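Side-chain contacts in uncharacterized protein (PDB 4O5J), which probably binds sialylated glycans through its extracellular adhesion domain, serving the bacterium Helicobacter pylori as an outer membrane adhesin for attachment to host cells: residues 99-102 against 106-109; 214-219 against 316-321; 231-234 against 239-242; 108-113 against 119-124. One frame throughout, in Å; residues are numbered along the deposited sequence.

Contact 1. Residues 99-102 against 106-109; sequences SLYA and FTFF
Thr-107 grips the carbonyl oxygen of Tyr-101 twice, with its backbone and with its hydroxyl. Thr-107 N donates to Tyr-101 O over 2.9 Å, tilted from the carbonyl plane, while Thr-107 OG1 donates to the same oxygen over 2.8 Å, lying in that plane on a lone pair with a C=O...OG1 angle of 125°. The threonine's chi1 of 62° sets OG1 on the same side as its own N, so both donors converge on one buried acceptor in the last turn of the helix. A weaker polar contact follows, a bent CA-H...O approach of Phe-106 CA to Ala-102 O.

The apolar part centres on the Tyr-101 ring. Phe-108 CE2 sits over the middle of one of its faces, 3.5 Å from Tyr-101 CE2, but the two planes meet at 48°, an oblique pairing. Ala-102 CB fills the angle between two phenylalanines, 4.0 Å from Phe-106 CD1 and 4.1 Å from Phe-108 CZ.

Lys-325 NZ takes up further carbonyls of this helix end, those of Ser-99, Leu-100 and Ala-102. The chain leaves helix 82-101 here and runs toward strand 109-110, with Met-214 of strand 214-215 against Tyr-101 and Thr-107, Met-144 of strand 143-144 against Tyr-101 and Phe-108, and helix 146-163 bringing Met-152 to Tyr-101 and Tyr-149 to Phe-108.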
loop_
_atom_site.group_PDB
_atom_site.type_symbol
_atom_site.label_atom_id
_atom_site.label_comp_id
_atom_site.label_asym_id
_atom_site.label_seq_id
_atom_site.Cartn_x
_atom_site.Cartn_y
_atom_site.Cartn_z
ATOM N N SER A 99 -19.210 3.994 4.164
ATOM C CA SER A 99 -20.525 3.512 3.704
ATOM C C SER A 99 -21.124 2.469 4.677
ATOM O O SER A 99 -22.349 2.504 4.964
ATOM C CB SER A 99 -20.360 2.920 2.330
ATOM O OG SER A 99 -21.606 2.600 1.837
ATOM N N LEU A 100 -20.291 1.582 5.246
ATOM C CA LEU A 100 -20.771 0.575 6.209
ATOM C C LEU A 100 -21.111 1.230 7.534
ATOM O O LEU A 100 -22.200 1.020 8.104
ATOM C CB LEU A 100 -19.706 -0.504 6.470
ATOM C CG LEU A 100 -19.428 -1.496 5.381
ATOM C CD1 LEU A 100 -18.259 -2.409 5.824
ATOM C CD2 LEU A 100 -20.711 -2.308 5.038
ATOM N N TYR A 101 -20.117 1.958 8.057
ATOM C CA TYR A 101 -20.186 2.619 9.361
ATOM C C TYR A 101 -21.351 3.637 9.444
ATOM O O TYR A 101 -22.124 3.679 10.444
ATOM C CB TYR A 101 -18.857 3.289 9.539
ATOM C CG TYR A 101 -18.669 4.218 10.719
ATOM C CD1 TYR A 101 -18.523 3.730 11.999
ATOM C CD2 TYR A 101 -18.507 5.625 10.523
ATOM C CE1 TYR A 101 -18.260 4.560 13.083
ATOM C CE2 TYR A 101 -18.237 6.468 11.598
ATOM C CZ TYR A 101 -18.120 5.932 12.862
ATOM O OH TYR A 101 -17.834 6.772 13.940
ATOM N N ALA A 102 -21.486 4.443 8.388
ATOM C CA ALA A 102 -22.461 5.524 8.359
ATOM C C ALA A 102 -23.327 5.354 7.114
ATOM O O ALA A 102 -24.356 4.655 7.160
ATOM C CB ALA A 102 -21.749 6.893 8.348
ATOM N N PHE A 106 -26.874 4.595 9.604
ATOM C CA PHE A 106 -25.710 4.523 10.478
ATOM C C PHE A 106 -25.725 3.299 11.413
ATOM O O PHE A 106 -26.769 2.777 11.744
ATOM C CB PHE A 106 -25.583 5.770 11.373
ATOM C CG PHE A 106 -25.829 7.100 10.647
ATOM C CD1 PHE A 106 -25.584 7.208 9.276
ATOM C CD2 PHE A 106 -26.265 8.203 11.366
ATOM C CE1 PHE A 106 -25.802 8.414 8.591
ATOM C CE2 PHE A 106 -26.469 9.460 10.681
ATOM C CZ PHE A 106 -26.264 9.541 9.293
ATOM N N THR A 107 -24.527 2.924 11.849
ATOM C CA THR A 107 -24.375 1.906 12.881
ATOM C C THR A 107 -24.301 2.597 14.243
ATOM O O THR A 107 -23.920 1.987 15.256
ATOM C CB THR A 107 -23.104 1.085 12.633
ATOM O OG1 THR A 107 -21.976 1.962 12.710
ATOM C CG2 THR A 107 -23.149 0.416 11.261
ATOM N N PHE A 108 -24.694 3.880 14.289
ATOM C CA PHE A 108 -24.734 4.634 15.561
ATOM C C PHE A 108 -25.870 5.650 15.483
ATOM O O PHE A 108 -26.410 5.928 14.400
ATOM C CB PHE A 108 -23.385 5.336 15.786
ATOM C CG PHE A 108 -22.917 6.138 14.593
ATOM C CD1 PHE A 108 -23.323 7.497 14.429
ATOM C CD2 PHE A 108 -22.091 5.564 13.633
ATOM C CE1 PHE A 108 -22.885 8.246 13.313
ATOM C CE2 PHE A 108 -21.634 6.316 12.529
ATOM C CZ PHE A 108 -22.055 7.660 12.351
ATOM N N PHE A 109 -26.235 6.217 16.636
ATOM C CA PHE A 109 -27.312 7.181 16.732
ATOM C C PHE A 109 -26.736 8.619 16.864
ATOM O O PHE A 109 -25.901 8.892 17.744
ATOM C CB PHE A 109 -28.155 6.892 17.958
ATOM C CG PHE A 109 -29.263 7.879 18.190
ATOM C CD1 PHE A 109 -30.417 7.868 17.400
ATOM C CD2 PHE A 109 -29.138 8.846 19.218
ATOM C CE1 PHE A 109 -31.440 8.808 17.617
ATOM C CE2 PHE A 109 -30.164 9.759 19.453
ATOM C CZ PHE A 109 -31.336 9.731 18.663
#

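Contact 2. Residues 214-219 against 316-321; sequences MMWKNI and YKYLEK
Trp-216 drives the edge of its six-membered ring at the face of Tyr-318 in a T-shaped (edge-to-face) pair, the centroids 5.4 Å apart and the planes at 74°. The touching edge is CE3 and CZ3: Trp-216 CZ3 comes within 3.8 Å of Tyr-318 CD1, and CE3 stands above the tyrosine ring, displaced toward its rim. Ile-219 meets the same ring differently, its CG2 methyl lying at the ring edge, 3.7 Å from Tyr-318 CE1. In Ile-219, chi1 of -65° puts CG1 opposite the carbonyl carbon and thereby CG2 opposite the backbone N, on the flank that faces the tyrosine. Within its own segment, Met-214 CE lies over one face of the indole, toward its rim.

These ring and methyl contacts are the tightly packed part. At the phenolic end the contact turns polar: water 1 bridges Tyr-318 OH, 2.7 Å away, and Ile-219 O, 2.8 Å away, while the hydroxyl is also hydrogen-bonded to Ile-231 N. Away from the contact the helix is partly exposed; there Lys-317 NZ and Glu-320 OE1 form a weak salt bridge of 3.4 Å.

The edge-to-face Trp-Tyr pair, with Ile-219 at the tyrosine's edge, sets Tyr-318, in the last turn of helix 313-320, against the 3-10 segment 216-218 that follows strand 214-215, a buried aromatic junction within the mostly helical adhesin.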
loop_
_atom_site.group_PDB
_atom_site.type_symbol
_atom_site.label_atom_id
_atom_site.label_comp_id
_atom_site.label_asym_id
_atom_site.label_seq_id
_atom_site.Cartn_x
_atom_site.Cartn_y
_atom_site.Cartn_z
ATOM N N MET A 214 -19.746 1.064 16.891
ATOM C CA MET A 214 -20.602 0.783 15.758
ATOM C C MET A 214 -21.418 -0.492 15.968
ATOM O O MET A 214 -20.876 -1.556 16.380
ATOM C CB MET A 214 -19.786 0.752 14.429
ATOM C CG MET A 214 -18.691 -0.265 14.379
ATOM S SD MET A 214 -17.734 -0.195 12.827
ATOM C CE MET A 214 -18.948 -0.703 11.588
ATOM N N MET A 215 -22.718 -0.420 15.682
ATOM C CA MET A 215 -23.614 -1.560 15.835
ATOM C C MET A 215 -23.735 -2.289 14.485
ATOM O O MET A 215 -24.551 -1.885 13.622
ATOM C CB MET A 215 -24.983 -1.067 16.296
ATOM C CG MET A 215 -24.930 -0.369 17.650
ATOM S SD MET A 215 -26.540 0.317 18.204
ATOM C CE MET A 215 -26.757 1.702 17.053
ATOM N N TRP A 216 -22.933 -3.319 14.269
ATOM C CA TRP A 216 -22.961 -4.052 12.990
ATOM C C TRP A 216 -24.313 -4.658 12.674
ATOM O O TRP A 216 -24.630 -4.866 11.514
ATOM C CB TRP A 216 -21.890 -5.127 12.917
ATOM C CG TRP A 216 -20.511 -4.580 12.729
ATOM C CD1 TRP A 216 -19.724 -3.963 13.674
ATOM C CD2 TRP A 216 -19.702 -4.661 11.516
ATOM N NE1 TRP A 216 -18.486 -3.611 13.118
ATOM C CE2 TRP A 216 -18.437 -4.030 11.810
ATOM C CE3 TRP A 216 -19.908 -5.198 10.236
ATOM C CZ2 TRP A 216 -17.423 -3.949 10.869
ATOM C CZ3 TRP A 216 -18.912 -5.110 9.295
ATOM C CH2 TRP A 216 -17.679 -4.494 9.582
ATOM N N LYS A 217 -25.134 -4.944 13.701
ATOM C CA LYS A 217 -26.456 -5.484 13.457
ATOM C C LYS A 217 -27.329 -4.490 12.672
ATOM O O LYS A 217 -28.290 -4.913 11.987
ATOM C CB LYS A 217 -27.135 -5.859 14.779
ATOM C CG LYS A 217 -28.449 -6.574 14.613
ATOM C CD LYS A 217 -28.246 -7.959 13.867
ATOM C CE LYS A 217 -29.600 -8.678 13.672
ATOM N NZ LYS A 217 -29.435 -9.954 12.933
ATOM N N ASN A 218 -27.012 -3.167 12.752
ATOM C CA ASN A 218 -27.748 -2.166 11.956
ATOM C C ASN A 218 -27.516 -2.355 10.446
ATOM O O ASN A 218 -28.317 -1.857 9.627
ATOM C CB ASN A 218 -27.368 -0.720 12.370
ATOM C CG ASN A 218 -28.152 -0.244 13.569
ATOM O OD1 ASN A 218 -28.720 -1.036 14.325
ATOM N ND2 ASN A 218 -28.206 1.100 13.758
ATOM N N ILE A 219 -26.456 -3.074 10.050
ATOM C CA ILE A 219 -26.154 -3.210 8.654
ATOM C C ILE A 219 -26.942 -4.366 8.021
ATOM O O ILE A 219 -26.770 -5.519 8.423
ATOM C CB ILE A 219 -24.677 -3.464 8.440
ATOM C CG1 ILE A 219 -23.862 -2.247 8.889
ATOM C CG2 ILE A 219 -24.423 -3.768 6.962
ATOM C CD1 ILE A 219 -22.366 -2.523 9.125
ATOM N N TYR A 316 -14.302 -8.368 4.981
ATOM C CA TYR A 316 -13.982 -7.949 3.634
ATOM C C TYR A 316 -15.242 -8.070 2.776
ATOM O O TYR A 316 -15.521 -7.185 1.938
ATOM C CB TYR A 316 -12.830 -8.791 3.067
ATOM C CG TYR A 316 -12.371 -8.353 1.706
ATOM C CD1 TYR A 316 -11.670 -7.153 1.553
ATOM C CD2 TYR A 316 -12.653 -9.078 0.542
ATOM C CE1 TYR A 316 -11.253 -6.697 0.319
ATOM C CE2 TYR A 316 -12.224 -8.603 -0.731
ATOM C CZ TYR A 316 -11.526 -7.420 -0.820
ATOM O OH TYR A 316 -11.075 -6.940 -2.036
ATOM N N LYS A 317 -16.006 -9.162 2.979
ATOM C CA LYS A 317 -17.229 -9.358 2.191
ATOM C C LYS A 317 -18.188 -8.176 2.409
ATOM O O LYS A 317 -18.811 -7.705 1.472
ATOM C CB LYS A 317 -17.911 -10.717 2.539
ATOM C CG LYS A 317 -19.204 -10.998 1.828
ATOM C CD LYS A 317 -19.081 -11.014 0.297
ATOM C CE LYS A 317 -18.197 -12.144 -0.261
ATOM N NZ LYS A 317 -17.838 -12.064 -1.739
ATOM N N TYR A 318 -18.339 -7.721 3.654
ATOM C CA TYR A 318 -19.215 -6.566 3.968
ATOM C C TYR A 318 -18.691 -5.320 3.225
ATOM O O TYR A 318 -19.454 -4.616 2.582
ATOM C CB TYR A 318 -19.229 -6.272 5.455
ATOM C CG TYR A 318 -20.286 -6.953 6.225
ATOM C CD1 TYR A 318 -21.393 -6.236 6.718
ATOM C CD2 TYR A 318 -20.245 -8.353 6.485
ATOM C CE1 TYR A 318 -22.371 -6.850 7.456
ATOM C CE2 TYR A 318 -21.272 -8.953 7.248
ATOM C CZ TYR A 318 -22.314 -8.216 7.706
ATOM O OH TYR A 318 -23.360 -8.813 8.435
ATOM N N LEU A 319 -17.392 -5.097 3.286
ATOM C CA LEU A 319 -16.753 -3.984 2.600
ATOM C C LEU A 319 -17.013 -4.044 1.084
ATOM O O LEU A 319 -17.421 -3.054 0.478
ATOM C CB LEU A 319 -15.256 -4.034 2.861
ATOM C CG LEU A 319 -14.403 -2.872 2.366
ATOM C CD1 LEU A 319 -14.790 -1.538 3.080
ATOM C CD2 LEU A 319 -12.940 -3.199 2.681
ATOM N N GLU A 320 -16.791 -5.193 0.455
ATOM C CA GLU A 320 -17.022 -5.341 -0.992
ATOM C C GLU A 320 -18.473 -5.105 -1.341
ATOM O O GLU A 320 -18.773 -4.658 -2.445
ATOM C CB GLU A 320 -16.737 -6.786 -1.418
ATOM C CG GLU A 320 -15.303 -7.010 -1.614
ATOM C CD GLU A 320 -15.078 -8.408 -2.141
ATOM O OE1 GLU A 320 -15.789 -9.316 -1.583
ATOM O OE2 GLU A 320 -14.196 -8.579 -3.065
ATOM N N LYS A 321 -19.383 -5.414 -0.420
ATOM C CA LYS A 321 -20.815 -5.373 -0.759
ATOM C C LYS A 321 -21.496 -4.151 -0.147
ATOM O O LYS A 321 -22.733 -4.053 -0.116
ATOM C CB LYS A 321 -21.507 -6.656 -0.331
ATOM C CG LYS A 321 -20.979 -7.906 -0.992
ATOM C CD LYS A 321 -21.438 -8.010 -2.372
ATOM C CE LYS A 321 -21.061 -9.368 -2.921
ATOM N NZ LYS A 321 -21.758 -9.377 -4.215
HETATM O O HOH W 1 -25.037 -7.211 9.787
#

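Contact 3. Residues 231-234 against 239-242; sequences ITST and QYAV
The Tyr-240 ring is the flat group here, and Ser-233 OG approaches it at the edge, in the plane of the ring, on the CE1 side of the hydroxyl. Ser-233 OG lies 3.5 Å from Tyr-240 CE1 and 2.7 Å from Tyr-240 OH, with which it forms a short hydrogen bond; either oxygen could be the donor. Beyond the two segments, the indole of Trp-216 meets the tyrosine ring with the planes at about 45°, and Gln-315 of helix 313-320 also touches the Tyr-240 side chain.

Tyr-240 carries its whole side of the contact. With chi1 of -64° its CG lies opposite the carbonyl carbon, and the ring reaches away from the start of the helix, spanning the distance between two backbones that do not touch: the nearest CA atoms, of Thr-234 and Gln-239, are 9.5 Å apart. On the other side Ser-233 turns its CB toward the tyrosine, and chi1 of 61° brings OG round to the phenol. Tyr-240 is buried while Ser-233 is exposed, so the hydroxyl pair lies where the interior gives way to the surface. A bound 1,2-ethanediol, probably from the crystallisation liquor, lies about 4 Å from the tyrosine side chain.

Tyr-240 occupies the N-cap position of helix 241-268. The contact therefore ties the start of that helix to the loop entering strand 234-235, beside strand 214-215, with which 234-235 pairs antiparallel, and beside helix 313-320.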
loop_
_atom_site.group_PDB
_atom_site.type_symbol
_atom_site.label_atom_id
_atom_site.label_comp_id
_atom_site.label_asym_id
_atom_site.label_seq_id
_atom_site.Cartn_x
_atom_site.Cartn_y
_atom_site.Cartn_z
ATOM N N ILE A 231 -22.061 -10.482 10.497
ATOM C CA ILE A 231 -21.461 -9.770 11.650
ATOM C C ILE A 231 -22.514 -8.939 12.343
ATOM O O ILE A 231 -23.179 -8.089 11.709
ATOM C CB ILE A 231 -20.296 -8.903 11.213
ATOM C CG1 ILE A 231 -19.281 -9.763 10.454
ATOM C CG2 ILE A 231 -19.698 -8.191 12.414
ATOM C CD1 ILE A 231 -18.202 -8.962 9.775
ATOM N N THR A 232 -22.689 -9.187 13.661
ATOM C CA THR A 232 -23.812 -8.625 14.414
ATOM C C THR A 232 -23.334 -8.009 15.727
ATOM O O THR A 232 -24.137 -7.618 16.567
ATOM C CB THR A 232 -24.869 -9.721 14.759
ATOM O OG1 THR A 232 -24.275 -10.621 15.703
ATOM C CG2 THR A 232 -25.314 -10.488 13.531
ATOM N N SER A 233 -22.028 -8.005 15.947
ATOM C CA SER A 233 -21.484 -7.512 17.188
ATOM C C SER A 233 -21.481 -5.931 17.204
ATOM O O SER A 233 -21.694 -5.267 16.195
ATOM C CB SER A 233 -20.070 -7.989 17.369
ATOM O OG SER A 233 -19.221 -7.536 16.335
ATOM N N THR A 234 -21.228 -5.367 18.364
ATOM C CA THR A 234 -21.179 -3.934 18.591
ATOM C C THR A 234 -19.922 -3.579 19.308
ATOM O O THR A 234 -19.648 -4.102 20.359
ATOM C CB THR A 234 -22.355 -3.446 19.458
ATOM O OG1 THR A 234 -23.595 -3.613 18.725
ATOM C CG2 THR A 234 -22.174 -1.931 19.828
ATOM N N GLN A 239 -11.736 -1.829 17.297
ATOM C CA GLN A 239 -11.757 -3.267 17.656
ATOM C C GLN A 239 -11.947 -4.121 16.425
ATOM O O GLN A 239 -11.965 -5.320 16.547
ATOM C CB GLN A 239 -12.879 -3.581 18.638
ATOM C CG GLN A 239 -12.767 -2.889 19.991
ATOM C CD GLN A 239 -11.382 -2.976 20.533
ATOM O OE1 GLN A 239 -10.996 -3.990 21.078
ATOM N NE2 GLN A 239 -10.603 -1.907 20.351
ATOM N N TYR A 240 -12.114 -3.532 15.227
ATOM C CA TYR A 240 -12.296 -4.343 14.005
ATOM C C TYR A 240 -11.128 -4.227 13.067
ATOM O O TYR A 240 -10.655 -3.095 12.768
ATOM C CB TYR A 240 -13.571 -3.956 13.311
ATOM C CG TYR A 240 -14.808 -4.254 14.137
ATOM C CD1 TYR A 240 -15.447 -5.510 14.074
ATOM C CD2 TYR A 240 -15.342 -3.303 14.992
ATOM C CE1 TYR A 240 -16.566 -5.765 14.823
ATOM C CE2 TYR A 240 -16.447 -3.565 15.768
ATOM C CZ TYR A 240 -17.062 -4.788 15.676
ATOM O OH TYR A 240 -18.177 -5.033 16.460
ATOM N N ALA A 241 -10.620 -5.374 12.600
ATOM C CA ALA A 241 -9.439 -5.411 11.756
ATOM C C ALA A 241 -9.661 -4.658 10.433
ATOM O O ALA A 241 -8.723 -4.094 9.861
ATOM C CB ALA A 241 -8.978 -6.895 11.494
ATOM N N VAL A 242 -10.883 -4.685 9.922
ATOM C CA VAL A 242 -11.158 -4.031 8.651
ATOM C C VAL A 242 -10.872 -2.536 8.818
ATOM O O VAL A 242 -10.238 -1.932 7.960
ATOM C CB VAL A 242 -12.582 -4.260 8.145
ATOM C CG1 VAL A 242 -13.620 -3.669 9.081
ATOM C CG2 VAL A 242 -12.729 -3.689 6.730
#

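Contact 4. Residues 108-113 against 119-124; sequences FFVGKK and QPASVQ
Strands 112-113 and 118-120 form a small antiparallel beta hairpin, in which Lys-112 and Gln-119 are a hydrogen-bonded pair, Gln-119 N donating to Lys-112 O over 2.7 Å and Lys-112 N to Gln-119 O over 3.1 Å, and Gly-111 and Pro-120 a non-hydrogen-bonded one. Past the corner at Gly-111, whose phi of 155° is a glycine conformation and whose CA makes a CA-H...O contact with Gln-119 O, an almost straight bond from Ala-121 N to Val-110 O, 3.0 Å long with an N-H...O angle of 175°, carries the pairing beyond the hairpin strands.

The side chains divide by exposure. Inside, Val-110 CG1 packs on Ala-121 CB at 3.8 Å; toward the surface, partly exposed Val-123 brings CG2 near Val-110 CB. At the solvent side, Lys-112 and Gln-119 leave the same face of the sheet and cross at about a right angle, Lys-112 CG coming to 3.4 Å from Gln-119 NE2; the lysine side chain is poorly ordered, so its placement, this contact included, is uncertain. Asn-126 bonds to both segments, OD1 accepting from Val-110 N and ND2 donating to Ala-121 O, and Phe-129 packs edge-to-face with Phe-109.

Phe-109 meets Pro-120 obliquely. Its chi1 of 177° turns the CZ end of the ring toward the backbone of Gln-119 and Pro-120, so that CE1 lies 3.7 Å from Pro-120 CB and the leading atom, Phe-109 CZ, comes to 3.4 Å from Pro-120 CA.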
loop_
_atom_site.group_PDB
_atom_site.type_symbol
_atom_site.label_atom_id
_atom_site.label_comp_id
_atom_site.label_asym_id
_atom_site.label_seq_id
_atom_site.Cartn_x
_atom_site.Cartn_y
_atom_site.Cartn_z
ATOM N N PHE A 108 -24.694 3.880 14.289
ATOM C CA PHE A 108 -24.734 4.634 15.561
ATOM C C PHE A 108 -25.870 5.650 15.483
ATOM O O PHE A 108 -26.410 5.928 14.400
ATOM C CB PHE A 108 -23.385 5.336 15.786
ATOM C CG PHE A 108 -22.917 6.138 14.593
ATOM C CD1 PHE A 108 -23.323 7.497 14.429
ATOM C CD2 PHE A 108 -22.091 5.564 13.633
ATOM C CE1 PHE A 108 -22.885 8.246 13.313
ATOM C CE2 PHE A 108 -21.634 6.316 12.529
ATOM C CZ PHE A 108 -22.055 7.660 12.351
ATOM N N PHE A 109 -26.235 6.217 16.636
ATOM C CA PHE A 109 -27.312 7.181 16.732
ATOM C C PHE A 109 -26.736 8.619 16.864
ATOM O O PHE A 109 -25.901 8.892 17.744
ATOM C CB PHE A 109 -28.155 6.892 17.958
ATOM C CG PHE A 109 -29.263 7.879 18.190
ATOM C CD1 PHE A 109 -30.417 7.868 17.400
ATOM C CD2 PHE A 109 -29.138 8.846 19.218
ATOM C CE1 PHE A 109 -31.440 8.808 17.617
ATOM C CE2 PHE A 109 -30.164 9.759 19.453
ATOM C CZ PHE A 109 -31.336 9.731 18.663
ATOM N N VAL A 110 -27.137 9.513 15.967
ATOM C CA VAL A 110 -26.660 10.905 16.025
ATOM C C VAL A 110 -27.712 11.730 16.736
ATOM O O VAL A 110 -28.829 11.864 16.257
ATOM C CB VAL A 110 -26.406 11.501 14.654
ATOM C CG1 VAL A 110 -26.075 13.028 14.759
ATOM C CG2 VAL A 110 -25.299 10.763 13.941
ATOM N N GLY A 111 -27.368 12.262 17.900
ATOM C CA GLY A 111 -28.256 13.193 18.594
ATOM C C GLY A 111 -27.942 13.142 20.100
ATOM O O GLY A 111 -26.914 12.537 20.532
ATOM N N LYS A 112 -28.810 13.764 20.914
ATOM C CA LYS A 112 -28.578 13.914 22.364
ATOM C C LYS A 112 -29.263 12.745 23.039
ATOM O O LYS A 112 -30.397 12.373 22.719
ATOM C CB LYS A 112 -28.992 15.294 22.931
ATOM C CG LYS A 112 -29.670 16.274 21.953
ATOM C CD LYS A 112 -28.803 16.813 20.759
ATOM C CE LYS A 112 -29.486 16.730 19.360
ATOM N NZ LYS A 112 -28.572 17.129 18.214
ATOM N N LYS A 113 -28.508 12.103 23.904
ATOM C CA LYS A 113 -28.913 10.846 24.497
ATOM C C LYS A 113 -29.406 11.122 25.927
ATOM O O LYS A 113 -28.696 10.854 26.882
ATOM C CB LYS A 113 -27.744 9.819 24.405
ATOM C CG LYS A 113 -27.980 8.489 25.117
ATOM C CD LYS A 113 -27.331 7.299 24.418
ATOM C CE LYS A 113 -26.729 6.265 25.384
ATOM N NZ LYS A 113 -25.295 6.694 25.633
ATOM N N GLN A 119 -32.916 12.275 21.633
ATOM C CA GLN A 119 -33.477 13.260 20.676
ATOM C C GLN A 119 -32.658 13.212 19.366
ATOM O O GLN A 119 -31.514 13.678 19.319
ATOM C CB GLN A 119 -33.489 14.698 21.241
ATOM C CG GLN A 119 -33.282 14.702 22.770
ATOM C CD GLN A 119 -33.177 16.094 23.369
ATOM O OE1 GLN A 119 -33.327 16.290 24.591
ATOM N NE2 GLN A 119 -32.908 17.087 22.513
ATOM N N PRO A 120 -33.250 12.669 18.297
ATOM C CA PRO A 120 -32.511 12.490 17.010
ATOM C C PRO A 120 -32.220 13.779 16.254
ATOM O O PRO A 120 -33.072 14.631 16.126
ATOM C CB PRO A 120 -33.443 11.599 16.165
ATOM C CG PRO A 120 -34.832 11.790 16.807
ATOM C CD PRO A 120 -34.633 12.160 18.267
ATOM N N ALA A 121 -31.014 13.905 15.744
ATOM C CA ALA A 121 -30.711 15.001 14.852
ATOM C C ALA A 121 -31.363 14.643 13.494
ATOM O O ALA A 121 -31.438 13.479 13.112
ATOM C CB ALA A 121 -29.209 15.140 14.692
ATOM N N SER A 122 -31.834 15.645 12.767
ATOM C CA SER A 122 -32.470 15.441 11.459
ATOM C C SER A 122 -31.429 15.276 10.360
ATOM O O SER A 122 -31.314 16.131 9.480
ATOM C CB SER A 122 -33.383 16.614 11.097
ATOM O OG SER A 122 -34.455 16.642 11.912
ATOM N N VAL A 123 -30.665 14.182 10.412
ATOM C CA VAL A 123 -29.693 13.902 9.386
ATOM C C VAL A 123 -29.994 12.615 8.622
ATOM O O VAL A 123 -30.310 11.599 9.208
ATOM C CB VAL A 123 -28.268 13.908 9.953
ATOM C CG1 VAL A 123 -27.929 15.290 10.628
ATOM C CG2 VAL A 123 -28.051 12.757 10.942
ATOM N N GLN A 124 -29.901 12.691 7.302
ATOM C CA GLN A 124 -30.204 11.574 6.428
ATOM C C GLN A 124 -29.367 10.356 6.842
ATOM O O GLN A 124 -28.138 10.429 6.917
ATOM C CB GLN A 124 -29.847 11.991 5.016
ATOM C CG GLN A 124 -30.648 11.313 3.972
ATOM C CD GLN A 124 -30.357 11.830 2.599
ATOM O OE1 GLN A 124 -29.400 12.563 2.403
ATOM N NE2 GLN A 124 -31.150 11.455 1.637
#

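Overall arrangement
Contacts 1 and 2 are wholly buried, whereas contacts 3 and 4 run from interior to surface. Contacts 1 and 4 share Phe-108 and Phe-109 and follow the chain from helix 82-101 into the hairpin. Contact 1 joins contact 2 through the probable bonds of Thr-107 O to Met-215 N and of Phe-106 O to Asn-218 ND2; contact 2 meets contact 3 where Trp-216 lies against Tyr-240. Chemistry follows place: aromatic rings dominate contact 2 and accompany a doubly held carbonyl in contact 1, a single hydroxyl pair carries contact 3, and backbone pairing carries contact 4, the farthest from the chain's centre.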